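Local structure of beta-lactamase (Klebsiella pneumoniae, 6KBY) at residues T75-Y83 with Y176-Q187; L188-V197 with G229-Y240. The protein probably hydrolyses beta-lactam antibiotics to substituted beta-amino acids, as a class C beta-lactamase, and is seen here with bound adenosine monophosphate. All coordinates share one frame; numbering follows the deposited sequence.

Contact 1. Residues T75-Y83 with Y176-Q187; sequences TFAATLASY and YEDAIEKTLLPQ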
loop_
_atom_site.group_PDB
_atom_site.type_symbol
_atom_site.label_atom_id
_atom_site.label_comp_id
_atom_site.label_asym_id
_atom_site.label_seq_id
_atom_site.Cartn_x
_atom_site.Cartn_y
_atom_site.Cartn_z
ATOM N N THR A 75 2.238 1.546 2.654
ATOM C CA THR A 75 1.335 2.400 3.417
ATOM C C THR A 75 1.387 2.080 4.904
ATOM O O THR A 75 1.087 2.951 5.725
ATOM C CB THR A 75 -0.112 2.319 2.903
ATOM O OG1 THR A 75 -0.680 1.029 3.187
ATOM C CG2 THR A 75 -0.203 2.613 1.416
ATOM N N PHE A 76 1.747 0.845 5.266
ATOM C CA PHE A 76 1.926 0.510 6.676
ATOM C C PHE A 76 3.193 1.143 7.236
ATOM O O PHE A 76 3.204 1.605 8.380
ATOM C CB PHE A 76 1.911 -1.009 6.868
ATOM C CG PHE A 76 0.579 -1.625 6.547
ATOM C CD1 PHE A 76 0.261 -1.970 5.244
ATOM C CD2 PHE A 76 -0.387 -1.787 7.526
ATOM C CE1 PHE A 76 -0.981 -2.500 4.931
ATOM C CE2 PHE A 76 -1.634 -2.318 7.217
ATOM C CZ PHE A 76 -1.926 -2.674 5.919
ATOM N N ALA A 77 4.268 1.176 6.444
ATOM C CA ALA A 77 5.465 1.899 6.861
ATOM C C ALA A 77 5.149 3.373 7.086
ATOM O O ALA A 77 5.610 3.975 8.065
ATOM C CB ALA A 77 6.575 1.729 5.820
ATOM N N ALA A 78 4.348 3.968 6.199
ATOM C CA ALA A 78 3.948 5.361 6.373
ATOM C C ALA A 78 3.066 5.537 7.599
ATOM O O ALA A 78 3.223 6.516 8.341
ATOM C CB ALA A 78 3.231 5.874 5.126
ATOM N N THR A 79 2.104 4.633 7.809
ATOM C CA THR A 79 1.266 4.743 8.998
ATOM C C THR A 79 2.112 4.668 10.263
ATOM O O THR A 79 1.875 5.411 11.219
ATOM C CB THR A 79 0.170 3.674 8.981
ATOM O OG1 THR A 79 -0.642 3.835 7.810
ATOM C CG2 THR A 79 -0.731 3.802 10.205
ATOM N N LEU A 80 3.131 3.806 10.268
ATOM C CA LEU A 80 4.021 3.729 11.423
ATOM C C LEU A 80 4.802 5.023 11.614
ATOM O O LEU A 80 4.928 5.515 12.742
ATOM C CB LEU A 80 4.969 2.537 11.287
ATOM C CG LEU A 80 5.791 2.276 12.555
ATOM C CD1 LEU A 80 4.911 1.735 13.679
ATOM C CD2 LEU A 80 6.956 1.338 12.269
ATOM N N ALA A 81 5.337 5.588 10.530
ATOM C CA ALA A 81 6.046 6.861 10.645
ATOM C C ALA A 81 5.122 7.963 11.139
ATOM O O ALA A 81 5.516 8.798 11.964
ATOM C CB ALA A 81 6.661 7.240 9.299
ATOM N N SER A 82 3.883 7.980 10.644
ATOM C CA SER A 82 2.915 8.968 11.090
ATOM C C SER A 82 2.577 8.771 12.563
ATOM O O SER A 82 2.435 9.748 13.313
ATOM C CB SER A 82 1.670 8.862 10.212
ATOM O OG SER A 82 0.749 9.876 10.531
ATOM N N TYR A 83 2.463 7.514 13.000
ATOM C CA TYR A 83 2.227 7.233 14.411
ATOM C C TYR A 83 3.385 7.727 15.267
ATOM O O TYR A 83 3.174 8.354 16.312
ATOM C CB TYR A 83 2.000 5.733 14.591
ATOM C CG TYR A 83 1.752 5.300 16.014
ATOM C CD1 TYR A 83 0.553 5.589 16.649
ATOM C CD2 TYR A 83 2.705 4.572 16.711
ATOM C CE1 TYR A 83 0.320 5.183 17.952
ATOM C CE2 TYR A 83 2.480 4.161 18.011
ATOM C CZ TYR A 83 1.287 4.468 18.623
ATOM O OH TYR A 83 1.054 4.061 19.918
ATOM N N TYR A 176 11.334 -3.006 13.230
ATOM C CA TYR A 176 10.180 -2.781 12.364
ATOM C C TYR A 176 9.180 -3.927 12.470
ATOM O O TYR A 176 7.965 -3.705 12.501
ATOM C CB TYR A 176 10.624 -2.580 10.912
ATOM C CG TYR A 176 9.467 -2.223 10.016
ATOM C CD1 TYR A 176 8.927 -0.952 10.048
ATOM C CD2 TYR A 176 8.898 -3.159 9.159
ATOM C CE1 TYR A 176 7.859 -0.610 9.255
ATOM C CE2 TYR A 176 7.816 -2.826 8.353
ATOM C CZ TYR A 176 7.303 -1.543 8.409
ATOM O OH TYR A 176 6.230 -1.161 7.637
ATOM N N GLU A 177 9.680 -5.160 12.548
ATOM C CA GLU A 177 8.801 -6.317 12.648
ATOM C C GLU A 177 7.958 -6.257 13.913
ATOM O O GLU A 177 6.751 -6.523 13.875
ATOM C CB GLU A 177 9.642 -7.593 12.623
ATOM C CG GLU A 177 10.412 -7.827 11.328
ATOM C CD GLU A 177 11.495 -6.783 11.057
ATOM O OE1 GLU A 177 12.264 -6.457 11.991
ATOM O OE2 GLU A 177 11.566 -6.270 9.914
ATOM N N ASP A 178 8.577 -5.909 15.047
ATOM C CA ASP A 178 7.822 -5.753 16.287
ATOM C C ASP A 178 6.862 -4.575 16.203
ATOM O O ASP A 178 5.725 -4.659 16.675
ATOM C CB ASP A 178 8.771 -5.551 17.474
ATOM C CG ASP A 178 9.334 -6.849 18.014
ATOM O OD1 ASP A 178 8.926 -7.931 17.545
ATOM O OD2 ASP A 178 10.185 -6.775 18.929
ATOM N N ALA A 179 7.308 -3.459 15.624
ATOM C CA ALA A 179 6.431 -2.300 15.503
ATOM C C ALA A 179 5.154 -2.651 14.748
ATOM O O ALA A 179 4.056 -2.247 15.143
ATOM C CB ALA A 179 7.165 -1.162 14.799
ATOM N N ILE A 180 5.284 -3.416 13.668
ATOM C CA ILE A 180 4.132 -3.744 12.836
ATOM C C ILE A 180 3.283 -4.838 13.472
ATOM O O ILE A 180 2.063 -4.701 13.599
ATOM C CB ILE A 180 4.600 -4.128 11.420
ATOM C CG1 ILE A 180 5.244 -2.928 10.711
ATOM C CG2 ILE A 180 3.457 -4.705 10.611
ATOM C CD1 ILE A 180 4.345 -1.710 10.587
ATOM N N GLU A 181 3.905 -5.947 13.877
ATOM C CA GLU A 181 3.124 -7.092 14.343
ATOM C C GLU A 181 2.708 -6.999 15.806
ATOM O O GLU A 181 1.725 -7.644 16.188
ATOM C CB GLU A 181 3.876 -8.399 14.099
ATOM C CG GLU A 181 4.024 -8.746 12.627
ATOM C CD GLU A 181 4.450 -10.184 12.401
ATOM O OE1 GLU A 181 4.898 -10.839 13.371
ATOM O OE2 GLU A 181 4.333 -10.684 11.264
ATOM N N LYS A 182 3.421 -6.235 16.628
ATOM C CA LYS A 182 3.067 -6.105 18.036
ATOM C C LYS A 182 2.342 -4.811 18.363
ATOM O O LYS A 182 1.555 -4.787 19.314
ATOM C CB LYS A 182 4.305 -6.224 18.932
ATOM C CG LYS A 182 5.018 -7.552 18.834
ATOM C CD LYS A 182 4.223 -8.654 19.496
ATOM C CE LYS A 182 4.958 -9.970 19.372
ATOM N NZ LYS A 182 4.285 -11.061 20.122
ATOM N N THR A 183 2.570 -3.733 17.606
ATOM C CA THR A 183 1.909 -2.457 17.870
ATOM C C THR A 183 0.874 -2.093 16.812
ATOM O O THR A 183 -0.311 -1.967 17.131
ATOM C CB THR A 183 2.924 -1.320 18.064
ATOM O OG1 THR A 183 3.694 -1.578 19.244
ATOM C CG2 THR A 183 2.201 0.016 18.228
ATOM N N LEU A 184 1.280 -1.933 15.550
ATOM C CA LEU A 184 0.407 -1.287 14.574
ATOM C C LEU A 184 -0.773 -2.171 14.185
ATOM O O LEU A 184 -1.935 -1.771 14.331
ATOM C CB LEU A 184 1.197 -0.859 13.341
ATOM C CG LEU A 184 0.322 -0.157 12.297
ATOM C CD1 LEU A 184 -0.289 1.120 12.844
ATOM C CD2 LEU A 184 1.082 0.116 11.012
ATOM N N LEU A 185 -0.500 -3.365 13.660
ATOM C CA LEU A 185 -1.601 -4.229 13.246
ATOM C C LEU A 185 -2.530 -4.582 14.400
ATOM O O LEU A 185 -3.757 -4.533 14.202
ATOM C CB LEU A 185 -1.081 -5.464 12.494
ATOM C CG LEU A 185 -0.293 -5.168 11.214
ATOM C CD1 LEU A 185 0.351 -6.431 10.678
ATOM C CD2 LEU A 185 -1.185 -4.523 10.157
ATOM N N PRO A 186 -2.045 -4.923 15.602
ATOM C CA PRO A 186 -2.987 -5.160 16.707
ATOM C C PRO A 186 -3.855 -3.959 17.037
ATOM O O PRO A 186 -5.060 -4.124 17.257
ATOM C CB PRO A 186 -2.068 -5.566 17.868
ATOM C CG PRO A 186 -0.889 -6.181 17.195
ATOM C CD PRO A 186 -0.678 -5.347 15.959
ATOM N N GLN A 187 -3.283 -2.753 17.072
ATOM C CA GLN A 187 -4.076 -1.563 17.385
ATOM C C GLN A 187 -5.116 -1.275 16.308
ATOM O O GLN A 187 -6.166 -0.684 16.601
ATOM C CB GLN A 187 -3.174 -0.343 17.587
ATOM C CG GLN A 187 -2.430 -0.293 18.916
ATOM C CD GLN A 187 -1.886 1.095 19.218
ATOM O OE1 GLN A 187 -2.512 2.106 18.892
ATOM N NE2 GLN A 187 -0.716 1.152 19.843
#

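Contact 2. Residues L188-V197 with G229-Y240; sequences LGMHHSYLKV and GIKTTSSDLLRY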
loop_
_atom_site.group_PDB
_atom_site.type_symbol
_atom_site.label_atom_id
_atom_site.label_comp_id
_atom_site.label_asym_id
_atom_site.label_seq_id
_atom_site.Cartn_x
_atom_site.Cartn_y
_atom_site.Cartn_z
ATOM N N LEU A 188 -4.845 -1.669 15.063
ATOM C CA LEU A 188 -5.818 -1.535 13.988
ATOM C C LEU A 188 -6.830 -2.671 13.962
ATOM O O LEU A 188 -7.735 -2.656 13.122
ATOM C CB LEU A 188 -5.102 -1.453 12.640
ATOM C CG LEU A 188 -4.186 -0.243 12.450
ATOM C CD1 LEU A 188 -3.366 -0.395 11.185
ATOM C CD2 LEU A 188 -4.998 1.040 12.409
ATOM N N GLY A 189 -6.706 -3.655 14.852
ATOM C CA GLY A 189 -7.619 -4.777 14.832
ATOM C C GLY A 189 -7.415 -5.714 13.669
ATOM O O GLY A 189 -8.336 -6.443 13.298
ATOM N N MET A 190 -6.222 -5.718 13.077
ATOM C CA MET A 190 -5.928 -6.534 11.903
ATOM C C MET A 190 -5.189 -7.783 12.370
ATOM O O MET A 190 -3.962 -7.876 12.331
ATOM C CB MET A 190 -5.144 -5.714 10.882
ATOM C CG MET A 190 -5.962 -4.551 10.329
ATOM S SD MET A 190 -5.008 -3.409 9.327
ATOM C CE MET A 190 -4.718 -4.405 7.864
ATOM N N HIS A 191 -5.968 -8.756 12.836
ATOM C CA HIS A 191 -5.425 -9.941 13.486
ATOM C C HIS A 191 -5.014 -11.028 12.511
ATOM O O HIS A 191 -4.367 -11.994 12.927
ATOM C CB HIS A 191 -6.425 -10.486 14.511
ATOM C CG HIS A 191 -6.842 -9.473 15.531
ATOM N ND1 HIS A 191 -5.952 -8.896 16.410
ATOM C CD2 HIS A 191 -8.047 -8.920 15.797
ATOM C CE1 HIS A 191 -6.594 -8.038 17.181
ATOM N NE2 HIS A 191 -7.867 -8.033 16.830
ATOM N N HIS A 192 -5.352 -10.888 11.235
ATOM C CA HIS A 192 -4.952 -11.837 10.203
ATOM C C HIS A 192 -4.124 -11.146 9.130
ATOM O O HIS A 192 -4.303 -11.345 7.925
ATOM C CB HIS A 192 -6.159 -12.610 9.688
ATOM C CG HIS A 192 -6.848 -13.368 10.777
ATOM N ND1 HIS A 192 -7.839 -12.812 11.558
ATOM C CD2 HIS A 192 -6.631 -14.610 11.272
ATOM C CE1 HIS A 192 -8.234 -13.697 12.458
ATOM N NE2 HIS A 192 -7.515 -14.794 12.308
ATOM N N SER A 193 -3.199 -10.321 9.601
ATOM C CA SER A 193 -2.248 -9.592 8.781
ATOM C C SER A 193 -0.872 -9.821 9.385
ATOM O O SER A 193 -0.713 -9.741 10.610
ATOM C CB SER A 193 -2.577 -8.100 8.800
ATOM O OG SER A 193 -3.871 -7.864 8.274
ATOM N N TYR A 194 0.112 -10.121 8.539
ATOM C CA TYR A 194 1.400 -10.581 9.036
ATOM C C TYR A 194 2.520 -10.127 8.119
ATOM O O TYR A 194 2.340 -9.992 6.906
ATOM C CB TYR A 194 1.463 -12.111 9.064
ATOM C CG TYR A 194 0.286 -12.769 9.731
ATOM C CD1 TYR A 194 0.218 -12.880 11.111
ATOM C CD2 TYR A 194 -0.759 -13.286 8.977
ATOM C CE1 TYR A 194 -0.867 -13.488 11.724
ATOM C CE2 TYR A 194 -1.844 -13.896 9.580
ATOM C CZ TYR A 194 -1.889 -13.992 10.948
ATOM O OH TYR A 194 -2.972 -14.604 11.531
ATOM N N LEU A 195 3.695 -9.941 8.714
ATOM C CA LEU A 195 4.941 -9.968 7.957
ATOM C C LEU A 195 5.496 -11.380 7.843
ATOM O O LEU A 195 6.100 -11.717 6.822
ATOM C CB LEU A 195 5.984 -9.056 8.605
ATOM C CG LEU A 195 5.631 -7.570 8.584
ATOM C CD1 LEU A 195 6.577 -6.777 9.469
ATOM C CD2 LEU A 195 5.650 -7.034 7.163
ATOM N N LYS A 196 5.306 -12.205 8.873
ATOM C CA LYS A 196 5.678 -13.619 8.878
ATOM C C LYS A 196 4.425 -14.419 9.205
ATOM O O LYS A 196 3.910 -14.331 10.324
ATOM C CB LYS A 196 6.732 -13.892 9.951
ATOM C CG LYS A 196 8.143 -13.434 9.652
ATOM C CD LYS A 196 9.057 -13.760 10.833
ATOM C CE LYS A 196 10.501 -13.362 10.571
ATOM N NZ LYS A 196 11.287 -13.268 11.836
ATOM N N VAL A 197 3.948 -15.206 8.249
ATOM C CA VAL A 197 2.716 -15.974 8.463
ATOM C C VAL A 197 2.986 -17.087 9.471
ATOM O O VAL A 197 3.942 -17.863 9.290
ATOM C CB VAL A 197 2.210 -16.542 7.135
ATOM C CG1 VAL A 197 1.004 -17.442 7.358
ATOM C CG2 VAL A 197 1.878 -15.409 6.157
ATOM N N GLY A 229 6.361 -6.529 2.497
ATOM C CA GLY A 229 6.267 -7.758 3.268
ATOM C C GLY A 229 4.901 -8.242 3.727
ATOM O O GLY A 229 4.824 -9.370 4.221
ATOM N N ILE A 230 3.829 -7.465 3.593
ATOM C CA ILE A 230 2.562 -7.814 4.241
ATOM C C ILE A 230 1.847 -8.937 3.494
ATOM O O ILE A 230 1.718 -8.905 2.260
ATOM C CB ILE A 230 1.660 -6.576 4.373
ATOM C CG1 ILE A 230 2.274 -5.550 5.335
ATOM C CG2 ILE A 230 0.252 -6.971 4.802
ATOM C CD1 ILE A 230 2.151 -5.902 6.810
ATOM N N LYS A 231 1.339 -9.911 4.258
ATOM C CA LYS A 231 0.350 -10.882 3.806
ATOM C C LYS A 231 -0.899 -10.667 4.649
ATOM O O LYS A 231 -0.798 -10.523 5.871
ATOM C CB LYS A 231 0.855 -12.318 4.007
ATOM C CG LYS A 231 2.105 -12.688 3.213
ATOM C CD LYS A 231 3.377 -12.331 4.003
ATOM C CE LYS A 231 4.620 -12.325 3.164
ATOM N NZ LYS A 231 5.689 -11.960 4.103
ATOM N N THR A 232 -2.070 -10.635 4.011
ATOM C CA THR A 232 -3.274 -10.215 4.719
ATOM C C THR A 232 -4.510 -10.710 3.973
ATOM O O THR A 232 -4.428 -11.203 2.845
ATOM C CB THR A 232 -3.273 -8.692 4.895
ATOM O OG1 THR A 232 -4.403 -8.287 5.667
ATOM C CG2 THR A 232 -3.309 -8.000 3.551
ATOM N N THR A 233 -5.658 -10.581 4.629
ATOM C CA THR A 233 -6.941 -10.928 4.035
ATOM C C THR A 233 -7.625 -9.674 3.505
ATOM O O THR A 233 -7.345 -8.550 3.935
ATOM C CB THR A 233 -7.873 -11.588 5.056
ATOM O OG1 THR A 233 -8.214 -10.622 6.054
ATOM C CG2 THR A 233 -7.220 -12.807 5.704
ATOM N N SER A 234 -8.560 -9.882 2.577
ATOM C CA SER A 234 -9.345 -8.752 2.096
ATOM C C SER A 234 -10.171 -8.131 3.215
ATOM O O SER A 234 -10.376 -6.913 3.232
ATOM C CB SER A 234 -10.242 -9.186 0.942
ATOM O OG SER A 234 -11.187 -10.142 1.382
ATOM N N SER A 235 -10.629 -8.939 4.175
ATOM C CA SER A 235 -11.400 -8.397 5.291
ATOM C C SER A 235 -10.549 -7.501 6.183
ATOM O O SER A 235 -11.008 -6.438 6.619
ATOM C CB SER A 235 -12.014 -9.539 6.093
ATOM O OG SER A 235 -13.000 -10.212 5.327
ATOM N N ASP A 236 -9.317 -7.917 6.480
ATOM C CA ASP A 236 -8.437 -7.049 7.259
ATOM C C ASP A 236 -8.134 -5.759 6.512
ATOM O O ASP A 236 -8.097 -4.680 7.114
ATOM C CB ASP A 236 -7.129 -7.760 7.616
ATOM C CG ASP A 236 -7.188 -8.479 8.954
ATOM O OD1 ASP A 236 -8.301 -8.765 9.453
ATOM O OD2 ASP A 236 -6.102 -8.780 9.501
ATOM N N LEU A 237 -7.890 -5.847 5.204
ATOM C CA LEU A 237 -7.629 -4.623 4.456
ATOM C C LEU A 237 -8.864 -3.747 4.348
ATOM O O LEU A 237 -8.741 -2.520 4.316
ATOM C CB LEU A 237 -7.066 -4.928 3.075
ATOM C CG LEU A 237 -5.600 -5.342 3.068
ATOM C CD1 LEU A 237 -5.186 -5.739 1.657
ATOM C CD2 LEU A 237 -4.694 -4.236 3.605
ATOM N N LEU A 238 -10.059 -4.338 4.294
ATOM C CA LEU A 238 -11.246 -3.492 4.307
ATOM C C LEU A 238 -11.371 -2.760 5.637
ATOM O O LEU A 238 -11.778 -1.593 5.674
ATOM C CB LEU A 238 -12.503 -4.299 3.993
ATOM C CG LEU A 238 -13.730 -3.453 3.627
ATOM C CD1 LEU A 238 -13.507 -2.700 2.317
ATOM C CD2 LEU A 238 -14.979 -4.316 3.552
ATOM N N ARG A 239 -11.014 -3.423 6.739
ATOM C CA ARG A 239 -10.981 -2.734 8.026
ATOM C C ARG A 239 -9.987 -1.576 7.998
ATOM O O ARG A 239 -10.273 -0.481 8.494
ATOM C CB ARG A 239 -10.635 -3.724 9.137
ATOM C CG ARG A 239 -10.658 -3.101 10.513
ATOM C CD ARG A 239 -10.474 -4.107 11.643
ATOM N NE ARG A 239 -10.316 -3.391 12.902
ATOM C CZ ARG A 239 -11.328 -2.994 13.667
ATOM N NH1 ARG A 239 -12.580 -3.263 13.317
ATOM N NH2 ARG A 239 -11.087 -2.324 14.787
ATOM N N TYR A 240 -8.820 -1.798 7.392
ATOM C CA TYR A 240 -7.813 -0.747 7.244
ATOM C C TYR A 240 -8.369 0.424 6.447
ATOM O O TYR A 240 -8.131 1.591 6.790
ATOM C CB TYR A 240 -6.617 -1.353 6.524
ATOM C CG TYR A 240 -5.364 -0.531 6.315
ATOM C CD1 TYR A 240 -4.683 0.055 7.379
ATOM C CD2 TYR A 240 -4.801 -0.445 5.051
ATOM C CE1 TYR A 240 -3.491 0.735 7.177
ATOM C CE2 TYR A 240 -3.621 0.225 4.839
ATOM C CZ TYR A 240 -2.969 0.814 5.905
ATOM O OH TYR A 240 -1.768 1.465 5.719
HETATM O O HOH W 1 -8.494 -9.908 11.878
#

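Contact 1. Residues T75-Y83 with Y176-Q187
The ring of Tyr-176 reaches across to Ala-77 edge-on: Ala-77 CA lies at the edge of the Tyr-176 ring, near its plane, 3.2 Å from Tyr-176 OH. Ile-180, one turn along the same helix, lays CG1 on one face of that ring, offset toward the rim, while Leu-80 CD2 comes in obliquely, 3.7 Å from Tyr-176 CE1. With CG anti to the backbone N (chi1 -175°), Tyr-176 swings its ring end toward helix 72-86 although its CB does not point straight at it. Phe-76 is met differently. Leu-184 CD2 sits at its edge, near the ring plane, and Leu-185 CD2 arrives obliquely at 3.7 Å from Phe-76 CE2, the two side chains crossing at about a right angle; Tyr-240 stacks on the same ring. The third ring, Tyr-83, has Thr-183 CG2 at an oblique 4.2 Å from CE2 and the amide of Gln-187 turned almost perpendicular to it.

Between the rings the packing is aliphatic. Leu-80 fits its branch ends against Ala-179, with CD2 3.6 Å from Ala-179 CB. Leu-184 splits its work: CD1 touches Thr-79 CG2 at 3.8 Å, and CD2 packs against Phe-76 O. Thr-79 can offer that methyl because its OG1 is turned back to Thr-75 O, which Thr-79 N reaches from the opposite carbonyl face.

The axes of segments 75-83 and 176-187 cross at 78° and come within 10.8 Å of each other, inside the helical part of the class C fold; helix 72-86 starts right after Ser-71, the covalent AMP site. A pi-type turn at 179-184 interrupts the regular bonding of the partner helix. Chemically, the joint rests on apolar burial: its one hydrogen bond, Gln-187 NE2 to Tyr-83 OH (3.4 Å), is weak and lies at the more exposed end.

Contact 2. Residues L188-V197 with G229-Y240
Asp-236 reaches the 188-197 loop with its carboxylate, and OD2 takes two bonds there. Ser-193 OG donates to Asp-236 OD2 at 2.7 Å on the anti lone pair, and His-192 N donates to the same oxygen at 2.8 Å from the syn side, 21° out of the carboxylate plane. The other oxygen, Asp-236 OD1, accepts from a water at 2.7 Å, which in turn accepts from His-191 N and bonds His-192 ND1. Ser-193 OG also pairs with Thr-232 OG1, so this buried hydroxyl lies between the carboxylate and a threonine. At the start of the segment, Arg-239 stretches an extended chain to Leu-188, and NE gives a 2.7 Å bond to Leu-188 O, almost in the guanidinium plane. Between these two grips Met-190 bends at chi3 (71°), bringing CE close to Asp-236 O and SD beside Tyr-240 in an oblique Met-aromatic contact, 4.9 Å from SD to the ring centroid.

At Ser-193 and Tyr-194 the chain forms a short, weakly bonded outer strand of a small three-stranded antiparallel sheet, with 231-232 in the middle and 67-68 on its far side. Tyr-194 and Lys-231 form a hydrogen-bonded pair, Lys-231 N meeting Tyr-194 O at 2.8 Å. The Lys-231 side chain bends at chi2 (88°), with Val-197 CG2 against its CB and CG, and its ammonium closes on Leu-195 O (2.8 Å from NZ) and on Gly-229 O.

Further out lie two helix ends. Gly-189, with positive phi, closes helix 176-187 in a Schellman motif, next to the Leu-188 carbonyl that Arg-239 holds. Thr-233 is the N-cap of helix 234-244: its OG1 accepts from Asp-236 N at 3.0 Å, fixing the first turn from which the carboxylate extends, and that helix start probably favours the carboxylate's negative charge.

In the fold
The contacts follow one another along the chain: helix 176-187 runs directly into the 188-197 segment, and the two contact centres lie 12 Å apart. Two probable hydrogen bonds tie them together. Glu-181 OE2 of helix 176-187 meets Leu-195 N at 2.7 Å, and Thr-75 OG1 meets Tyr-240 OH at 2.8 Å, joining helix 72-86 to helix 234-244. Both contacts back the active site without entering it. The Phe-76 side chain is about 9 Å from that of Ser-71, the covalent AMP site, and about 11 Å from the bound AMP; Gly-229 of contact 2 comes nearer the nucleotide, about 7 Å away.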